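Local structure of hydrolase, putative (Plasmodium vivax, 2B30) at residues A[254-259]-A[274-279]; A[242-247]-A[290-295]. The protein is a putative Cof-like hydrolase of the HAD superfamily that binds calcium in the crystal and probably acts as a magnesium-dependent phosphatase. All blocks are in the same frame, centred on the assembly; numbering follows the deposited sequence.

Contact 1: A[254-259]-A[274-279]; sequences AMLSNF and SHAKCV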
loop_
_atom_site.group_PDB
_atom_site.type_symbol
_atom_site.label_atom_id
_atom_site.label_comp_id
_atom_site.label_asym_id
_atom_site.label_seq_id
_atom_site.Cartn_x
_atom_site.Cartn_y
_atom_site.Cartn_z
ATOM N N ALA A 254 7.008 0.613 -2.376
ATOM C CA ALA A 254 5.990 0.752 -1.338
ATOM C C ALA A 254 6.579 0.568 0.041
ATOM O O ALA A 254 6.102 1.187 0.977
ATOM C CB ALA A 254 4.864 -0.223 -1.540
ATOM N N MET A 255 7.595 -0.280 0.182
ATOM C CA MET A 255 8.221 -0.451 1.485
ATOM C C MET A 255 9.246 0.648 1.765
ATOM O O MET A 255 9.504 0.964 2.922
ATOM C CB MET A 255 8.838 -1.836 1.635
ATOM C CG MET A 255 10.178 -2.027 0.966
ATOM S SD MET A 255 10.745 -3.684 1.342
ATOM C CE MET A 255 12.328 -3.711 0.495
ATOM N N LEU A 256 9.819 1.239 0.720
ATOM C CA LEU A 256 10.727 2.377 0.893
ATOM C C LEU A 256 9.960 3.674 1.217
ATOM O O LEU A 256 10.454 4.525 1.965
ATOM C CB LEU A 256 11.593 2.564 -0.355
ATOM C CG LEU A 256 12.526 1.391 -0.677
ATOM C CD1 LEU A 256 13.098 1.498 -2.092
ATOM C CD2 LEU A 256 13.635 1.294 0.350
ATOM N N SER A 257 8.757 3.817 0.660
ATOM C CA SER A 257 7.927 5.008 0.893
ATOM C C SER A 257 7.298 5.040 2.279
ATOM O O SER A 257 7.297 6.081 2.928
ATOM C CB SER A 257 6.811 5.101 -0.149
ATOM O OG SER A 257 7.337 5.368 -1.437
ATOM N N ASN A 258 6.759 3.907 2.726
ATOM C CA ASN A 258 5.975 3.863 3.966
ATOM C C ASN A 258 6.777 3.624 5.248
ATOM O O ASN A 258 6.215 3.624 6.344
ATOM C CB ASN A 258 4.856 2.830 3.849
ATOM C CG ASN A 258 3.888 3.152 2.732
ATOM O OD1 ASN A 258 4.164 2.868 1.582
ATOM N ND2 ASN A 258 2.754 3.745 3.064
ATOM N N PHE A 259 8.082 3.434 5.125
ATOM C CA PHE A 259 8.921 3.293 6.295
ATOM C C PHE A 259 9.840 4.499 6.453
ATOM O O PHE A 259 10.113 5.215 5.482
ATOM C CB PHE A 259 9.681 1.982 6.224
ATOM C CG PHE A 259 8.822 0.789 6.517
ATOM C CD1 PHE A 259 8.267 0.615 7.787
ATOM C CD2 PHE A 259 8.550 -0.157 5.537
ATOM C CE1 PHE A 259 7.453 -0.480 8.075
ATOM C CE2 PHE A 259 7.731 -1.250 5.815
ATOM C CZ PHE A 259 7.182 -1.408 7.087
ATOM N N SER A 274 14.278 8.107 -4.858
ATOM C CA SER A 274 13.469 9.235 -4.401
ATOM C C SER A 274 12.444 8.833 -3.345
ATOM O O SER A 274 12.151 9.621 -2.447
ATOM C CB SER A 274 12.769 9.933 -5.569
ATOM O OG SER A 274 12.078 9.005 -6.372
ATOM N N HIS A 275 11.898 7.623 -3.449
ATOM C CA HIS A 275 10.859 7.181 -2.516
ATOM C C HIS A 275 11.441 6.818 -1.149
ATOM O O HIS A 275 10.756 6.908 -0.120
ATOM C CB HIS A 275 10.043 6.034 -3.118
ATOM C CG HIS A 275 8.983 6.497 -4.068
ATOM N ND1 HIS A 275 7.742 6.916 -3.643
ATOM C CD2 HIS A 275 8.987 6.637 -5.415
ATOM C CE1 HIS A 275 7.028 7.299 -4.688
ATOM N NE2 HIS A 275 7.759 7.136 -5.774
ATOM N N ALA A 276 12.715 6.434 -1.148
ATOM C CA ALA A 276 13.454 6.168 0.080
ATOM C C ALA A 276 13.799 7.469 0.787
ATOM O O ALA A 276 13.714 8.532 0.195
ATOM C CB ALA A 276 14.724 5.387 -0.234
ATOM N N LYS A 277 14.185 7.377 2.053
ATOM C CA LYS A 277 14.563 8.560 2.833
ATOM C C LYS A 277 15.941 9.022 2.408
ATOM O O LYS A 277 16.223 10.223 2.323
ATOM C CB LYS A 277 14.602 8.239 4.327
ATOM C CG LYS A 277 14.618 9.460 5.249
ATOM C CD LYS A 277 15.166 9.094 6.632
ATOM C CE LYS A 277 14.386 9.742 7.781
ATOM N NZ LYS A 277 14.922 9.316 9.127
ATOM N N CYS A 278 16.796 8.044 2.131
ATOM C CA CYS A 278 18.201 8.297 2.003
ATOM C C CYS A 278 18.848 7.316 1.036
ATOM O O CYS A 278 18.635 6.107 1.127
ATOM C CB CYS A 278 18.810 8.170 3.386
ATOM S SG CYS A 278 20.516 8.603 3.481
ATOM N N VAL A 279 19.625 7.854 0.098
ATOM C CA VAL A 279 20.367 7.052 -0.861
ATOM C C VAL A 279 21.726 6.745 -0.253
ATOM O O VAL A 279 22.421 7.653 0.216
ATOM C CB VAL A 279 20.585 7.810 -2.191
ATOM C CG1 VAL A 279 21.335 6.915 -3.208
ATOM C CG2 VAL A 279 19.265 8.297 -2.763
#

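Contact 2: A[242-247]-A[290-295]; sequences QVLVVG and AYLLKK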
loop_
_atom_site.group_PDB
_atom_site.type_symbol
_atom_site.label_atom_id
_atom_site.label_comp_id
_atom_site.label_asym_id
_atom_site.label_seq_id
_atom_site.Cartn_x
_atom_site.Cartn_y
_atom_site.Cartn_z
ATOM N N GLN A 242 10.354 1.177 14.270
ATOM C CA GLN A 242 11.401 0.198 14.573
ATOM C C GLN A 242 11.897 -0.590 13.367
ATOM O O GLN A 242 12.707 -1.494 13.512
ATOM C CB GLN A 242 10.887 -0.775 15.625
ATOM C CG GLN A 242 10.522 -0.091 16.917
ATOM C CD GLN A 242 9.757 -0.988 17.843
ATOM O OE1 GLN A 242 8.901 -1.746 17.407
ATOM N NE2 GLN A 242 10.054 -0.902 19.135
ATOM N N VAL A 243 11.430 -0.236 12.180
ATOM C CA VAL A 243 11.713 -1.013 10.987
ATOM C C VAL A 243 12.727 -0.292 10.118
ATOM O O VAL A 243 12.479 0.844 9.718
ATOM C CB VAL A 243 10.415 -1.234 10.179
ATOM C CG1 VAL A 243 10.709 -1.952 8.883
ATOM C CG2 VAL A 243 9.406 -2.019 11.011
ATOM N N LEU A 244 13.855 -0.946 9.831
ATOM C CA LEU A 244 14.808 -0.435 8.849
ATOM C C LEU A 244 14.792 -1.291 7.594
ATOM O O LEU A 244 14.926 -2.512 7.663
ATOM C CB LEU A 244 16.235 -0.381 9.396
ATOM C CG LEU A 244 17.309 -0.034 8.336
ATOM C CD1 LEU A 244 18.191 1.086 8.809
ATOM C CD2 LEU A 244 18.138 -1.238 7.930
ATOM N N VAL A 245 14.694 -0.624 6.448
ATOM C CA VAL A 245 14.485 -1.292 5.169
ATOM C C VAL A 245 15.443 -0.741 4.104
ATOM O O VAL A 245 15.802 0.441 4.135
ATOM C CB VAL A 245 13.002 -1.155 4.719
ATOM C CG1 VAL A 245 12.640 0.280 4.444
ATOM C CG2 VAL A 245 12.721 -2.003 3.497
ATOM N N VAL A 246 15.855 -1.606 3.177
ATOM C CA VAL A 246 16.786 -1.226 2.125
ATOM C C VAL A 246 16.448 -1.957 0.809
ATOM O O VAL A 246 16.110 -3.139 0.819
ATOM C CB VAL A 246 18.287 -1.426 2.591
ATOM C CG1 VAL A 246 18.593 -2.870 2.902
ATOM C CG2 VAL A 246 19.265 -0.885 1.556
ATOM N N GLY A 247 16.519 -1.244 -0.316
ATOM C CA GLY A 247 16.092 -1.800 -1.604
ATOM C C GLY A 247 16.578 -1.028 -2.820
ATOM O O GLY A 247 17.415 -0.133 -2.697
ATOM N N ALA A 290 26.160 -4.507 4.364
ATOM C CA ALA A 290 27.232 -4.451 5.369
ATOM C C ALA A 290 27.458 -3.016 5.868
ATOM O O ALA A 290 27.482 -2.772 7.076
ATOM C CB ALA A 290 28.528 -5.034 4.799
ATOM N N TYR A 291 27.593 -2.080 4.927
ATOM C CA TYR A 291 27.785 -0.656 5.230
ATOM C C TYR A 291 26.679 -0.068 6.102
ATOM O O TYR A 291 26.956 0.631 7.074
ATOM C CB TYR A 291 27.883 0.148 3.929
ATOM C CG TYR A 291 27.950 1.652 4.124
ATOM C CD1 TYR A 291 29.159 2.281 4.415
ATOM C CD2 TYR A 291 26.809 2.446 4.001
ATOM C CE1 TYR A 291 29.228 3.655 4.592
ATOM C CE2 TYR A 291 26.872 3.823 4.168
ATOM C CZ TYR A 291 28.085 4.421 4.471
ATOM O OH TYR A 291 28.166 5.783 4.653
ATOM N N LEU A 292 25.429 -0.350 5.748
ATOM C CA LEU A 292 24.289 0.191 6.475
ATOM C C LEU A 292 24.141 -0.460 7.848
ATOM O O LEU A 292 23.940 0.235 8.839
ATOM C CB LEU A 292 23.012 0.023 5.649
ATOM C CG LEU A 292 21.664 0.496 6.199
ATOM C CD1 LEU A 292 21.735 1.887 6.786
ATOM C CD2 LEU A 292 20.625 0.446 5.091
ATOM N N LEU A 293 24.259 -1.782 7.920
ATOM C CA LEU A 293 24.095 -2.481 9.201
ATOM C C LEU A 293 25.151 -2.047 10.228
ATOM O O LEU A 293 24.847 -1.939 11.424
ATOM C CB LEU A 293 24.130 -4.008 9.024
ATOM C CG LEU A 293 23.104 -4.686 8.105
ATOM C CD1 LEU A 293 22.932 -6.150 8.496
ATOM C CD2 LEU A 293 21.754 -3.980 8.121
ATOM N N LYS A 294 26.376 -1.790 9.762
ATOM C CA LYS A 294 27.441 -1.287 10.633
ATOM C C LYS A 294 27.032 0.049 11.271
ATOM O O LYS A 294 27.225 0.261 12.472
ATOM C CB LYS A 294 28.764 -1.144 9.860
ATOM N N LYS A 295 26.438 0.932 10.477
ATOM C CA LYS A 295 25.986 2.226 10.998
ATOM C C LYS A 295 24.771 2.090 11.923
ATOM O O LYS A 295 24.589 2.895 12.845
ATOM C CB LYS A 295 25.713 3.215 9.856
ATOM C CG LYS A 295 26.963 3.506 9.012
ATOM C CD LYS A 295 27.141 4.988 8.708
ATOM C CE LYS A 295 28.545 5.315 8.184
ATOM N NZ LYS A 295 29.614 5.269 9.239
#

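Contact 1: A[254-259]-A[274-279]
Ser-257 and His-275 meet because each first torsion carries the side chain anti to its own carbonyl carbon and beside the backbone N: chi1 is -68° for OG of the serine and -81° for CG of the histidine. The imidazole then presents its ND1 edge to the hydroxyl, which lies near the ring plane. ND1 of His-275 is 2.7 Å from OG of Ser-257, but the angle at the hydrogen is only 127°, so this N-H to hydroxyl bond is bent and weak. The stronger partner of that OG is the carbonyl O of Ile-253, one turn back in the same helix, so the hydroxyl sits between its own helix and the histidine.

Next to this polar pair the backbones come close. CA of Leu-256 lies 4.7 Å from CA of Ala-276, an approach consistent with the small size of the alanine. CB of Leu-256 touches CB of Ala-276 at 4.2 Å. It is therefore the base of the leucine side chain that makes the apolar contact. CA of Ser-257 also makes a C-H...O contact with O of His-275 at 3.6 Å. O of Leu-256 and O of His-275 lie 3.2 Å apart as two acceptors with no bond between them; the first accepts from OG of Ser-262, the second from ND2 of Asn-204 of the second subunit.

Ala-276 is the first residue to leave helical geometry after helix 270-275, so the contact joins the end of helix 253-257 to the turn leading into strand 278-279, the outermost on that side of the sheet within this chain. Such a meeting of successive beta-alpha-beta crossovers belongs to the Rossmann-like core of HAD hydrolases; the side chain of Leu-256 is about 7 Å from that of the calcium ligand Asp-248.

Contact 2: A[242-247]-A[290-295]
Leu-292 and Leu-244 reach toward each other from helix and strand and meet tip to tip through their methyl groups. The evidence is a pair of matched approaches: CD2 of Leu-244 lies 4.1 Å from CD2 of Leu-292, while CD1 of Leu-244 lies 4.2 Å from CD1 of Leu-292. Both branches of each fork are thus engaged. In both leucines CG stands anti to the backbone N, chi1 being 172° in Leu-244 and 179° in Leu-292, which extends each side chain across the gap between the backbones.

Val-246, two residues further along the strand, points to the same side and also faces Leu-292 end to end. CD2 of Leu-292 comes within 3.9 Å of CB and 4.0 Å of CG2 of Val-246. This one methyl therefore touches both strand residues, whereas CD1 meets Leu-244. Val-245, between them, points to the opposite face of the strand, as alternation in a beta strand requires.

The backbones stay well apart: the CA atoms of Val-246 and Leu-292 are 8.8 Å from each other, those of Leu-244 and Leu-293 are 9.5 Å apart, and no hydrogen bond crosses the contact. All three touching residues are buried, and they meet only through aliphatic carbon atoms.

Helix 288-297 packs here on one face of the mixed sheet of the HAD core. Strand 243-247 runs between the parallel strands 29-33 and 261-264, and Leu-292 also touches Phe-263 of the latter. Leu-293 rests on Leu-30 of strand 29-33 and on Ala-53 of helix 48-60, so the helix spans three neighbouring strands and lies beside a second helix.

In the fold
Contacts 1 and 2 have centres about 12 Å apart and reach the same mixed sheet of the HAD core. Along the chain the order is strand 243-247, helix 253-257, strand 261-264, helix 270-275, strand 278-279 and helix 288-297, so contact 1 falls between the segments of contact 2. SD of Met-255 is 3.4 Å from CG2 of Val-245, and CE1 of Phe-259 is 3.7 Å from CG1 of Val-243. With Met-255 and Phe-259 against Val-245 and Leu-292 against Leu-244 and Val-246, strand 243-247 is packed on both faces. The side chains of Leu-256 and Val-246 lie about 9 and 10 Å from the bound calcium, whose ligand Asp-248 directly follows this strand.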